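Local atomic coordinates of cellulase CEL9M (Clostridium cellulolyticum, PDB entry 1IA6), a protein that probably hydrolyses internal beta-1,4-glucosidic linkages of cellulose and related beta-glucans, as a family 9 glycoside hydrolase that carries calcium and zinc ions. Residues A[7-12]-A[349-354]; A[11-16]-A[418-423]; A[79-84]-A[426-431]; A[296-301]-A[334-339]. All blocks are in the same frame, centred on the assembly; numbering follows the deposited sequence.

Contact 1. Residues A[7-12]-A[349-354]; sequences STALKD and SYIIGY
Ala-9 of the helical segment 7-12 and Tyr-354 of the loop 349-354 bring their CA atoms to 6.7 Å, where the loop leaves a type II beta turn running from Ile-351 to Tyr-354. The N-terminal helix 6-15 here meets a loop that follows helix 327-341. With CG placed trans to its own backbone N (chi1 173°), the Tyr-354 ring reaches toward the helix, its CE2 3.6 Å from Ala-9 CB. The ring lies close to the helix backbone, CE2 3.5 Å from Ala-9 N. Thr-8 CG2 touches the ring at its edge, 4.1 Å from CD2. Asp-12 OD2 sits in the ring plane, also at the edge, 3.7 Å from Tyr-354 CD2, with the carboxylate turned 78° from the ring. Ile-351 adds its CD1, 4.3 Å from Ala-9 CB. A water spans the segments, donating to Asp-12 OD2 at 2.6 Å and to Gly-353 O at 2.8 Å. Just ahead of the helix, Asp-5 takes Tyr-354 OH on its main-chain O and Thr-8 OG1 on its carboxylate OD2. Polar groups thus border an apolar patch: the water gives one proton to each of two acceptors, a carboxylate and a carbonyl.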
loop_
_atom_site.group_PDB
_atom_site.type_symbol
_atom_site.label_atom_id
_atom_site.label_comp_id
_atom_site.label_asym_id
_atom_site.label_seq_id
_atom_site.Cartn_x
_atom_site.Cartn_y
_atom_site.Cartn_z
ATOM N N SER A 7 3.913 7.881 17.705
ATOM C CA SER A 7 5.286 7.499 17.401
ATOM C C SER A 7 5.484 5.985 17.397
ATOM O O SER A 7 6.057 5.427 16.456
ATOM C CB SER A 7 6.237 8.134 18.420
ATOM O OG SER A 7 7.584 7.801 18.137
ATOM N N THR A 8 5.015 5.325 18.453
ATOM C CA THR A 8 5.150 3.879 18.568
ATOM C C THR A 8 4.299 3.173 17.518
ATOM O O THR A 8 4.704 2.154 16.962
ATOM C CB THR A 8 4.746 3.393 19.975
ATOM O OG1 THR A 8 5.630 3.966 20.947
ATOM C CG2 THR A 8 4.839 1.874 20.067
ATOM N N ALA A 9 3.118 3.717 17.243
ATOM C CA ALA A 9 2.241 3.116 16.243
ATOM C C ALA A 9 2.928 3.173 14.880
ATOM O O ALA A 9 2.871 2.218 14.107
ATOM C CB ALA A 9 0.909 3.855 16.194
ATOM N N LEU A 10 3.577 4.297 14.586
ATOM C CA LEU A 10 4.274 4.448 13.313
ATOM C C LEU A 10 5.358 3.384 13.177
ATOM O O LEU A 10 5.430 2.692 12.161
ATOM C CB LEU A 10 4.906 5.839 13.201
ATOM C CG LEU A 10 5.729 6.073 11.930
ATOM C CD1 LEU A 10 4.842 5.892 10.696
ATOM C CD2 LEU A 10 6.326 7.471 11.956
ATOM N N LYS A 11 6.196 3.253 14.202
ATOM C CA LYS A 11 7.265 2.261 14.189
ATOM C C LYS A 11 6.699 0.871 13.931
ATOM O O LYS A 11 7.223 0.121 13.107
ATOM C CB LYS A 11 8.013 2.245 15.524
ATOM C CG LYS A 11 9.145 1.217 15.557
ATOM C CD LYS A 11 9.779 1.080 16.937
ATOM C CE LYS A 11 8.842 0.398 17.922
ATOM N NZ LYS A 11 9.497 0.156 19.243
ATOM N N ASP A 12 5.628 0.528 14.641
ATOM C CA ASP A 12 5.009 -0.781 14.471
ATOM C C ASP A 12 4.460 -0.993 13.063
ATOM O O ASP A 12 4.645 -2.057 12.492
ATOM C CB ASP A 12 3.861 -0.984 15.465
ATOM C CG ASP A 12 4.329 -1.110 16.900
ATOM O OD1 ASP A 12 5.512 -1.435 17.134
ATOM O OD2 ASP A 12 3.495 -0.899 17.803
ATOM N N SER A 349 -7.325 -1.988 20.235
ATOM C CA SER A 349 -6.464 -1.385 19.234
ATOM C C SER A 349 -6.622 -2.251 17.996
ATOM O O SER A 349 -6.602 -3.476 18.095
ATOM C CB SER A 349 -5.006 -1.427 19.680
ATOM O OG SER A 349 -4.147 -1.328 18.556
ATOM N N TYR A 350 -6.787 -1.624 16.837
ATOM C CA TYR A 350 -6.929 -2.383 15.604
ATOM C C TYR A 350 -5.585 -2.647 14.937
ATOM O O TYR A 350 -5.516 -3.196 13.832
ATOM C CB TYR A 350 -7.906 -1.680 14.665
ATOM C CG TYR A 350 -9.335 -1.914 15.101
ATOM C CD1 TYR A 350 -9.889 -3.191 15.048
ATOM C CD2 TYR A 350 -10.111 -0.881 15.628
ATOM C CE1 TYR A 350 -11.179 -3.439 15.510
ATOM C CE2 TYR A 350 -11.408 -1.118 16.095
ATOM C CZ TYR A 350 -11.933 -2.399 16.031
ATOM O OH TYR A 350 -13.209 -2.653 16.483
ATOM N N ILE A 351 -4.518 -2.255 15.629
ATOM C CA ILE A 351 -3.163 -2.508 15.160
ATOM C C ILE A 351 -2.634 -3.602 16.083
ATOM O O ILE A 351 -2.498 -3.396 17.289
ATOM C CB ILE A 351 -2.255 -1.267 15.289
ATOM C CG1 ILE A 351 -2.744 -0.152 14.360
ATOM C CG2 ILE A 351 -0.824 -1.636 14.933
ATOM C CD1 ILE A 351 -1.935 1.125 14.477
ATOM N N ILE A 352 -2.357 -4.775 15.528
ATOM C CA ILE A 352 -1.864 -5.881 16.341
ATOM C C ILE A 352 -0.536 -5.539 17.020
ATOM O O ILE A 352 0.349 -4.942 16.410
ATOM C CB ILE A 352 -1.696 -7.155 15.482
ATOM C CG1 ILE A 352 -3.069 -7.626 14.988
ATOM C CG2 ILE A 352 -1.016 -8.259 16.293
ATOM C CD1 ILE A 352 -3.007 -8.800 14.034
ATOM N N GLY A 353 -0.413 -5.904 18.293
ATOM C CA GLY A 353 0.817 -5.641 19.021
ATOM C C GLY A 353 0.952 -4.239 19.587
ATOM O O GLY A 353 1.966 -3.907 20.206
ATOM N N TYR A 354 -0.063 -3.411 19.367
ATOM C CA TYR A 354 -0.059 -2.044 19.873
ATOM C C TYR A 354 -1.285 -1.820 20.747
ATOM O O TYR A 354 -2.346 -2.384 20.494
ATOM C CB TYR A 354 -0.063 -1.043 18.706
ATOM C CG TYR A 354 -0.238 0.404 19.120
ATOM C CD1 TYR A 354 -1.492 0.905 19.479
ATOM C CD2 TYR A 354 0.854 1.271 19.170
ATOM C CE1 TYR A 354 -1.651 2.230 19.878
ATOM C CE2 TYR A 354 0.704 2.597 19.567
ATOM C CZ TYR A 354 -0.549 3.068 19.919
ATOM O OH TYR A 354 -0.699 4.374 20.319
HETATM O O HOH W 1 3.667 -1.743 20.213
#

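Contact 2. Residues A[11-16]-A[418-423]; sequences KDSIIF and GLVGVL
Ser-13 is the residue of segment 11-16 that meets most of helix 418-423, and its CA lies 5.8 Å from that of Val-420. The axes of the short helical segments 11-15 and 418-423 run nearly antiparallel, 9.1 Å apart at closest approach with 157° between directions, an example of antiparallel helix packing within the mainly helical family 9 catalytic module. Following the first segment along the chain, Ser-13 points its CB at the partner helix, 3.9 Å from Leu-419 CD2. Its OG, set between the backbone N and the carbonyl carbon (chi1 67°), passes beside Val-420 CG2 at 3.5 Å and faces Leu-423 CD1 at 3.8 Å, so one small side chain is touched by Leu-419 and Val-420 of one turn and Leu-423 of the next. That hydroxyl is hydrogen-bonded back to Leu-10 O in its own helix, with a weak bond to Ala-9 O. Ile-14 comes next and widens the patch: its CG1 meets Val-420 CG1 at 4.1 Å, the two side chains crossing at about a right angle. Val-420 is therefore divided between neighbours, CG2 against the serine and CG1 against the isoleucine. Toward the end of the first segment the main chain makes polar links: Asn-416, on helix 413-429 just before segment 418-423, ties that helix to Ser-13 O through its ND2, and Ile-14 O accepts from Gln-97 NE2. The chemistry is that of a buried aliphatic interface accommodating a hydroxyl: because Ser-13 OG bonds within its own helix, it can lie among methyl groups without a polar partner of its own in segment 418-423.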
loop_
_atom_site.group_PDB
_atom_site.type_symbol
_atom_site.label_atom_id
_atom_site.label_comp_id
_atom_site.label_asym_id
_atom_site.label_seq_id
_atom_site.Cartn_x
_atom_site.Cartn_y
_atom_site.Cartn_z
ATOM N N LYS A 11 6.196 3.253 14.202
ATOM C CA LYS A 11 7.265 2.261 14.189
ATOM C C LYS A 11 6.699 0.871 13.931
ATOM O O LYS A 11 7.223 0.121 13.107
ATOM C CB LYS A 11 8.013 2.245 15.524
ATOM C CG LYS A 11 9.145 1.217 15.557
ATOM C CD LYS A 11 9.779 1.080 16.937
ATOM C CE LYS A 11 8.842 0.398 17.922
ATOM N NZ LYS A 11 9.497 0.156 19.243
ATOM N N ASP A 12 5.628 0.528 14.641
ATOM C CA ASP A 12 5.009 -0.781 14.471
ATOM C C ASP A 12 4.460 -0.993 13.063
ATOM O O ASP A 12 4.645 -2.057 12.492
ATOM C CB ASP A 12 3.861 -0.984 15.465
ATOM C CG ASP A 12 4.329 -1.110 16.900
ATOM O OD1 ASP A 12 5.512 -1.435 17.134
ATOM O OD2 ASP A 12 3.495 -0.899 17.803
ATOM N N SER A 13 3.788 0.017 12.513
ATOM C CA SER A 13 3.190 -0.096 11.180
ATOM C C SER A 13 4.227 -0.340 10.086
ATOM O O SER A 13 3.929 -0.954 9.059
ATOM C CB SER A 13 2.356 1.153 10.859
ATOM O OG SER A 13 3.165 2.308 10.730
ATOM N N ILE A 14 5.446 0.139 10.307
ATOM C CA ILE A 14 6.526 -0.055 9.343
ATOM C C ILE A 14 7.112 -1.454 9.525
ATOM O O ILE A 14 7.423 -2.141 8.556
ATOM C CB ILE A 14 7.642 0.983 9.549
ATOM C CG1 ILE A 14 7.098 2.386 9.271
ATOM C CG2 ILE A 14 8.832 0.658 8.645
ATOM C CD1 ILE A 14 8.022 3.500 9.736
ATOM N N ILE A 15 7.256 -1.866 10.782
ATOM C CA ILE A 15 7.795 -3.181 11.118
ATOM C C ILE A 15 6.961 -4.314 10.523
ATOM O O ILE A 15 7.496 -5.360 10.147
ATOM C CB ILE A 15 7.879 -3.348 12.654
ATOM C CG1 ILE A 15 9.144 -2.660 13.173
ATOM C CG2 ILE A 15 7.845 -4.819 13.038
ATOM C CD1 ILE A 15 9.167 -2.479 14.690
ATOM N N PHE A 16 5.654 -4.101 10.440
ATOM C CA PHE A 16 4.743 -5.100 9.883
ATOM C C PHE A 16 5.241 -5.719 8.578
ATOM O O PHE A 16 5.162 -6.929 8.390
ATOM C CB PHE A 16 3.369 -4.476 9.620
ATOM C CG PHE A 16 2.507 -5.293 8.702
ATOM C CD1 PHE A 16 1.941 -6.485 9.134
ATOM C CD2 PHE A 16 2.297 -4.890 7.383
ATOM C CE1 PHE A 16 1.179 -7.268 8.270
ATOM C CE2 PHE A 16 1.538 -5.664 6.513
ATOM C CZ PHE A 16 0.979 -6.855 6.956
ATOM N N GLY A 418 -1.401 2.702 3.668
ATOM C CA GLY A 418 -2.094 3.927 4.026
ATOM C C GLY A 418 -1.974 4.273 5.499
ATOM O O GLY A 418 -2.011 5.450 5.864
ATOM N N LEU A 419 -1.836 3.257 6.345
ATOM C CA LEU A 419 -1.707 3.472 7.784
ATOM C C LEU A 419 -0.399 4.183 8.086
ATOM O O LEU A 419 -0.364 5.131 8.870
ATOM C CB LEU A 419 -1.747 2.141 8.542
ATOM C CG LEU A 419 -1.545 2.238 10.061
ATOM C CD1 LEU A 419 -2.681 3.049 10.685
ATOM C CD2 LEU A 419 -1.493 0.854 10.668
ATOM N N VAL A 420 0.684 3.720 7.471
ATOM C CA VAL A 420 1.979 4.351 7.693
ATOM C C VAL A 420 1.887 5.836 7.349
ATOM O O VAL A 420 2.345 6.688 8.110
ATOM C CB VAL A 420 3.081 3.707 6.827
ATOM C CG1 VAL A 420 4.389 4.469 6.999
ATOM C CG2 VAL A 420 3.270 2.253 7.224
ATOM N N GLY A 421 1.283 6.138 6.203
ATOM C CA GLY A 421 1.145 7.520 5.775
ATOM C C GLY A 421 0.354 8.410 6.720
ATOM O O GLY A 421 0.800 9.506 7.062
ATOM N N VAL A 422 -0.821 7.954 7.149
ATOM C CA VAL A 422 -1.637 8.759 8.048
ATOM C C VAL A 422 -0.957 8.953 9.403
ATOM O O VAL A 422 -1.045 10.028 9.996
ATOM C CB VAL A 422 -3.063 8.149 8.241
ATOM C CG1 VAL A 422 -3.010 6.901 9.101
ATOM C CG2 VAL A 422 -3.991 9.196 8.856
ATOM N N LEU A 423 -0.276 7.923 9.899
ATOM C CA LEU A 423 0.419 8.047 11.177
ATOM C C LEU A 423 1.565 9.053 11.058
ATOM O O LEU A 423 1.818 9.833 11.978
ATOM C CB LEU A 423 0.941 6.684 11.638
ATOM C CG LEU A 423 -0.144 5.743 12.179
ATOM C CD1 LEU A 423 0.440 4.373 12.482
ATOM C CD2 LEU A 423 -0.753 6.354 13.438
#

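Contact 3. Residues A[79-84]-A[426-431]; sequences YEFKES and AIKFFG
Phe-81 and Lys-428 cross at about a right angle, the lysine's aliphatic chain meeting the ring at its edge, near the ring plane. Lys-428 CD is the touching atom, 3.7 Å from Phe-81 CD1; the chain stays extended as far as CE and bends only at its last torsion (chi4 58°). The same CD lies over one face of the Phe-429 ring, offset toward its rim, so the methylene is packed against both phenylalanines. The two rings also meet directly, Phe-81 CE1 lying 4.3 Å from Phe-429 CE2. One face of Phe-81 is taken by Glu-80 CB, 4.1 Å above the plane over its centre. Beyond the ring, Ser-84 turns its CB toward helix 413-429, and its OG lies 3.9 Å from both Ile-427 CB and Lys-428 CB. This hydroxyl bonds to Ala-424 O, one turn back from Lys-428. The charged ends of Glu-83 and Lys-428 remain apart, OE1 to NZ being 5.6 Å. Phe-81 is the first residue past helix 64-80 and holds the N-cap position of helix 82-87. The site is a break between consecutive helices, packed on the last turn of helix 413-429, in the (alpha/alpha)6 barrel of family 9 glycoside hydrolases.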
loop_
_atom_site.group_PDB
_atom_site.type_symbol
_atom_site.label_atom_id
_atom_site.label_comp_id
_atom_site.label_asym_id
_atom_site.label_seq_id
_atom_site.Cartn_x
_atom_site.Cartn_y
_atom_site.Cartn_z
ATOM N N TYR A 79 8.132 10.914 1.400
ATOM C CA TYR A 79 8.368 12.142 0.650
ATOM C C TYR A 79 7.659 13.352 1.256
ATOM O O TYR A 79 8.245 14.427 1.375
ATOM C CB TYR A 79 7.906 11.964 -0.801
ATOM C CG TYR A 79 8.146 13.178 -1.674
ATOM C CD1 TYR A 79 9.419 13.474 -2.158
ATOM C CD2 TYR A 79 7.098 14.033 -2.013
ATOM C CE1 TYR A 79 9.643 14.593 -2.963
ATOM C CE2 TYR A 79 7.309 15.152 -2.812
ATOM C CZ TYR A 79 8.582 15.424 -3.284
ATOM O OH TYR A 79 8.789 16.521 -4.088
ATOM N N GLU A 80 6.399 13.174 1.640
ATOM C CA GLU A 80 5.609 14.270 2.202
ATOM C C GLU A 80 5.827 14.545 3.688
ATOM O O GLU A 80 5.725 15.692 4.125
ATOM C CB GLU A 80 4.115 14.008 1.984
ATOM C CG GLU A 80 3.681 13.852 0.530
ATOM C CD GLU A 80 3.691 15.158 -0.252
ATOM O OE1 GLU A 80 3.791 16.240 0.364
ATOM O OE2 GLU A 80 3.580 15.098 -1.493
ATOM N N PHE A 81 6.108 13.502 4.465
ATOM C CA PHE A 81 6.288 13.660 5.907
ATOM C C PHE A 81 7.632 13.149 6.416
ATOM O O PHE A 81 7.708 12.550 7.488
ATOM C CB PHE A 81 5.159 12.933 6.651
ATOM C CG PHE A 81 3.778 13.362 6.234
ATOM C CD1 PHE A 81 3.345 14.668 6.447
ATOM C CD2 PHE A 81 2.910 12.460 5.621
ATOM C CE1 PHE A 81 2.065 15.072 6.054
ATOM C CE2 PHE A 81 1.629 12.855 5.225
ATOM C CZ PHE A 81 1.209 14.165 5.442
ATOM N N LYS A 82 8.691 13.407 5.658
ATOM C CA LYS A 82 10.025 12.959 6.028
ATOM C C LYS A 82 10.422 13.301 7.463
ATOM O O LYS A 82 11.041 12.486 8.147
ATOM C CB LYS A 82 11.058 13.540 5.062
ATOM C CG LYS A 82 12.489 13.160 5.394
ATOM C CD LYS A 82 13.460 13.776 4.403
ATOM C CE LYS A 82 14.896 13.619 4.874
ATOM N NZ LYS A 82 15.224 12.195 5.139
ATOM N N GLU A 83 10.070 14.504 7.910
ATOM C CA GLU A 83 10.404 14.950 9.263
ATOM C C GLU A 83 9.879 14.002 10.329
ATOM O O GLU A 83 10.538 13.765 11.341
ATOM C CB GLU A 83 9.838 16.352 9.525
ATOM C CG GLU A 83 10.474 17.463 8.704
ATOM C CD GLU A 83 10.331 17.248 7.209
ATOM O OE1 GLU A 83 9.191 17.027 6.740
ATOM O OE2 GLU A 83 11.362 17.304 6.504
ATOM N N SER A 84 8.685 13.464 10.102
ATOM C CA SER A 84 8.076 12.542 11.054
ATOM C C SER A 84 8.898 11.274 11.218
ATOM O O SER A 84 9.007 10.744 12.321
ATOM C CB SER A 84 6.657 12.175 10.612
ATOM O OG SER A 84 5.837 13.326 10.563
ATOM N N ALA A 426 -0.039 12.299 11.203
ATOM C CA ALA A 426 -0.556 12.592 12.537
ATOM C C ALA A 426 0.548 13.170 13.414
ATOM O O ALA A 426 0.325 14.108 14.179
ATOM C CB ALA A 426 -1.116 11.324 13.173
ATOM N N ILE A 427 1.742 12.600 13.302
ATOM C CA ILE A 427 2.875 13.064 14.085
ATOM C C ILE A 427 3.190 14.523 13.773
ATOM O O ILE A 427 3.547 15.293 14.664
ATOM C CB ILE A 427 4.116 12.179 13.819
ATOM C CG1 ILE A 427 3.885 10.796 14.436
ATOM C CG2 ILE A 427 5.368 12.824 14.400
ATOM C CD1 ILE A 427 4.954 9.780 14.114
ATOM N N LYS A 428 3.039 14.903 12.510
ATOM C CA LYS A 428 3.313 16.270 12.083
ATOM C C LYS A 428 2.295 17.286 12.593
ATOM O O LYS A 428 2.663 18.346 13.091
ATOM C CB LYS A 428 3.366 16.341 10.553
ATOM C CG LYS A 428 3.508 17.753 9.999
ATOM C CD LYS A 428 3.489 17.758 8.481
ATOM C CE LYS A 428 3.511 19.178 7.931
ATOM N NZ LYS A 428 4.702 19.945 8.397
ATOM N N PHE A 429 1.016 16.951 12.483
ATOM C CA PHE A 429 -0.050 17.859 12.887
ATOM C C PHE A 429 -0.514 17.793 14.336
ATOM O O PHE A 429 -0.903 18.812 14.908
ATOM C CB PHE A 429 -1.256 17.658 11.974
ATOM C CG PHE A 429 -1.030 18.115 10.567
ATOM C CD1 PHE A 429 -0.982 19.471 10.263
ATOM C CD2 PHE A 429 -0.870 17.193 9.543
ATOM C CE1 PHE A 429 -0.780 19.900 8.955
ATOM C CE2 PHE A 429 -0.667 17.610 8.232
ATOM C CZ PHE A 429 -0.623 18.966 7.937
ATOM N N PHE A 430 -0.477 16.608 14.932
ATOM C CA PHE A 430 -0.941 16.449 16.305
ATOM C C PHE A 430 0.153 16.022 17.272
ATOM O O PHE A 430 0.020 16.200 18.482
ATOM C CB PHE A 430 -2.078 15.426 16.342
ATOM C CG PHE A 430 -3.028 15.535 15.183
ATOM C CD1 PHE A 430 -3.745 16.705 14.959
ATOM C CD2 PHE A 430 -3.188 14.472 14.302
ATOM C CE1 PHE A 430 -4.608 16.814 13.871
ATOM C CE2 PHE A 430 -4.049 14.570 13.211
ATOM C CZ PHE A 430 -4.759 15.743 12.995
ATOM N N GLY A 431 1.226 15.451 16.734
ATOM C CA GLY A 431 2.326 14.994 17.565
ATOM C C GLY A 431 2.949 16.093 18.402
ATOM O O GLY A 431 2.919 15.979 19.646
#

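Contact 4. Residues A[296-301]-A[334-339]; sequences GGLKWL and KKQVDY
Gln-336 bonds through both ends of its amide to the backbone of loop 296-301. NE2 gives a hydrogen to Gly-297 O at 3.2 Å, nearly straight (N-H...O 167°) and close to the amide's own plane. OE1 takes the N-H of Lys-299 at 2.9 Å, straighter still at 174°. Together the pair holds the amide at two points, fixing its orientation and spanning Leu-298, whose own N bonds to Thr-294 OG1. A bend at chi2 (-48°) carries the glutamine from the helix to the loop. Lys-299 CB and CG cross the Gln-336 side chain at about a right angle, CB 3.6 Å from OE1, while NZ reaches Thr-293 OG1 and the carbonyls of Trp-287 and Lys-288. The apolar half of the contact is a CH-pi interaction: Leu-298 CB lies over one face of Tyr-339, 3.8 Å from the ring centroid. Gly-296 O comes to the edge of the same ring, 3.7 Å from CD2. Asp-397 ties the two sides together, OD1 bonding to Tyr-339 OH and OD2 to Gly-296 N. Lys-334 NZ forms a salt bridge of 2.8 Å to the syn lone pair of Asp-338 OD2, while OD1 bonds to Tyr-6 OH. The loop joins helices 274-289 and 306-323, successive in the barrel, and helix 327-341 clamps it; Leu-298 touches Leu-307 of the second, and Val-337 packs on helix 413-429.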
loop_
_atom_site.group_PDB
_atom_site.type_symbol
_atom_site.label_atom_id
_atom_site.label_comp_id
_atom_site.label_asym_id
_atom_site.label_seq_id
_atom_site.Cartn_x
_atom_site.Cartn_y
_atom_site.Cartn_z
ATOM N N GLY A 296 -19.785 4.846 16.823
ATOM C CA GLY A 296 -18.477 5.087 17.409
ATOM C C GLY A 296 -17.650 6.175 16.742
ATOM O O GLY A 296 -16.590 6.537 17.245
ATOM N N GLY A 297 -18.114 6.687 15.605
ATOM C CA GLY A 297 -17.386 7.751 14.930
ATOM C C GLY A 297 -16.541 7.353 13.731
ATOM O O GLY A 297 -15.886 8.201 13.121
ATOM N N LEU A 298 -16.551 6.073 13.383
ATOM C CA LEU A 298 -15.770 5.591 12.246
ATOM C C LEU A 298 -16.470 5.839 10.914
ATOM O O LEU A 298 -17.666 5.588 10.784
ATOM C CB LEU A 298 -15.513 4.085 12.387
ATOM C CG LEU A 298 -14.919 3.346 11.183
ATOM C CD1 LEU A 298 -13.493 3.824 10.933
ATOM C CD2 LEU A 298 -14.934 1.844 11.448
ATOM N N LYS A 299 -15.726 6.342 9.934
ATOM C CA LYS A 299 -16.280 6.554 8.600
ATOM C C LYS A 299 -16.232 5.170 7.963
ATOM O O LYS A 299 -15.155 4.600 7.770
ATOM C CB LYS A 299 -15.422 7.542 7.808
ATOM C CG LYS A 299 -15.546 8.977 8.288
ATOM C CD LYS A 299 -16.943 9.509 8.019
ATOM C CE LYS A 299 -17.114 10.926 8.538
ATOM N NZ LYS A 299 -18.491 11.425 8.263
ATOM N N TRP A 300 -17.407 4.642 7.641
ATOM C CA TRP A 300 -17.561 3.300 7.087
ATOM C C TRP A 300 -17.897 3.356 5.600
ATOM O O TRP A 300 -19.052 3.568 5.232
ATOM C CB TRP A 300 -18.693 2.601 7.853
ATOM C CG TRP A 300 -18.670 1.107 7.837
ATOM C CD1 TRP A 300 -18.018 0.286 8.711
ATOM C CD2 TRP A 300 -19.364 0.251 6.926
ATOM N NE1 TRP A 300 -18.265 -1.029 8.401
ATOM C CE2 TRP A 300 -19.089 -1.079 7.309
ATOM C CE3 TRP A 300 -20.193 0.479 5.820
ATOM C CZ2 TRP A 300 -19.616 -2.180 6.628
ATOM C CZ3 TRP A 300 -20.717 -0.615 5.142
ATOM C CH2 TRP A 300 -20.424 -1.928 5.551
ATOM N N LEU A 301 -16.899 3.156 4.744
ATOM C CA LEU A 301 -17.121 3.211 3.302
ATOM C C LEU A 301 -17.746 1.937 2.742
ATOM O O LEU A 301 -18.685 1.993 1.943
ATOM C CB LEU A 301 -15.801 3.481 2.576
ATOM C CG LEU A 301 -15.916 3.621 1.054
ATOM C CD1 LEU A 301 -16.710 4.886 0.718
ATOM C CD2 LEU A 301 -14.520 3.687 0.434
ATOM N N LYS A 334 -8.005 13.034 12.477
ATOM C CA LYS A 334 -7.579 12.664 13.817
ATOM C C LYS A 334 -8.537 11.675 14.467
ATOM O O LYS A 334 -8.106 10.771 15.173
ATOM C CB LYS A 334 -7.443 13.901 14.707
ATOM C CG LYS A 334 -6.763 13.607 16.035
ATOM C CD LYS A 334 -6.598 14.867 16.872
ATOM C CE LYS A 334 -5.711 14.613 18.082
ATOM N NZ LYS A 334 -6.288 13.606 19.012
ATOM N N LYS A 335 -9.834 11.842 14.231
ATOM C CA LYS A 335 -10.814 10.934 14.815
ATOM C C LYS A 335 -10.676 9.521 14.253
ATOM O O LYS A 335 -10.819 8.541 14.983
ATOM C CB LYS A 335 -12.234 11.455 14.585
ATOM C CG LYS A 335 -12.565 12.702 15.398
ATOM C CD LYS A 335 -14.032 13.087 15.262
ATOM C CE LYS A 335 -14.371 14.301 16.117
ATOM N NZ LYS A 335 -15.819 14.648 16.022
ATOM N N GLN A 336 -10.387 9.414 12.960
ATOM C CA GLN A 336 -10.231 8.102 12.340
ATOM C C GLN A 336 -8.995 7.401 12.881
ATOM O O GLN A 336 -9.031 6.210 13.192
ATOM C CB GLN A 336 -10.128 8.234 10.820
ATOM C CG GLN A 336 -11.319 8.939 10.207
ATOM C CD GLN A 336 -12.635 8.377 10.710
ATOM O OE1 GLN A 336 -12.996 7.235 10.412
ATOM N NE2 GLN A 336 -13.353 9.173 11.490
ATOM N N VAL A 337 -7.899 8.142 12.994
ATOM C CA VAL A 337 -6.664 7.569 13.511
ATOM C C VAL A 337 -6.834 7.133 14.959
ATOM O O VAL A 337 -6.459 6.018 15.328
ATOM C CB VAL A 337 -5.500 8.578 13.447
ATOM C CG1 VAL A 337 -4.267 7.987 14.105
ATOM C CG2 VAL A 337 -5.201 8.934 12.004
ATOM N N ASP A 338 -7.401 8.009 15.783
ATOM C CA ASP A 338 -7.595 7.684 17.192
ATOM C C ASP A 338 -8.516 6.484 17.378
ATOM O O ASP A 338 -8.347 5.710 18.319
ATOM C CB ASP A 338 -8.137 8.897 17.956
ATOM C CG ASP A 338 -7.119 10.022 18.055
ATOM O OD1 ASP A 338 -5.933 9.779 17.747
ATOM O OD2 ASP A 338 -7.498 11.144 18.445
ATOM N N TYR A 339 -9.480 6.326 16.476
ATOM C CA TYR A 339 -10.402 5.196 16.544
ATOM C C TYR A 339 -9.607 3.908 16.342
ATOM O O TYR A 339 -9.774 2.935 17.080
ATOM C CB TYR A 339 -11.484 5.335 15.467
ATOM C CG TYR A 339 -12.529 4.238 15.480
ATOM C CD1 TYR A 339 -12.240 2.965 14.986
ATOM C CD2 TYR A 339 -13.809 4.474 15.982
ATOM C CE1 TYR A 339 -13.200 1.954 14.989
ATOM C CE2 TYR A 339 -14.780 3.469 15.990
ATOM C CZ TYR A 339 -14.468 2.212 15.493
ATOM O OH TYR A 339 -15.417 1.213 15.492
#

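Contacts 1 and 2 use successive turns of helix 6-15, and their segments overlap at Lys-11 and Asp-12; their centres lie about 8 Å apart, and Ile-351 CD1 meets Leu-419 CD2 at 3.8 Å between them. Helix 413-429 continues from contact 2 to contact 3, about 12 Å away between centres, where Ile-427 CD1 comes to 3.4 Å from Leu-10 CD2 of contact 1. Contact 4 joins this core through Val-337, whose CG2 lies 3.4 Å from Val-422 CG2. The side chains of Tyr-354 and Tyr-339 are each about 9 Å from the nickel ion. Gly-353 lies about 11 Å from the side chain of Asp-401, a predicted active-site residue; contacts 2, 3 and 4 are structural packing away from the annotated sites.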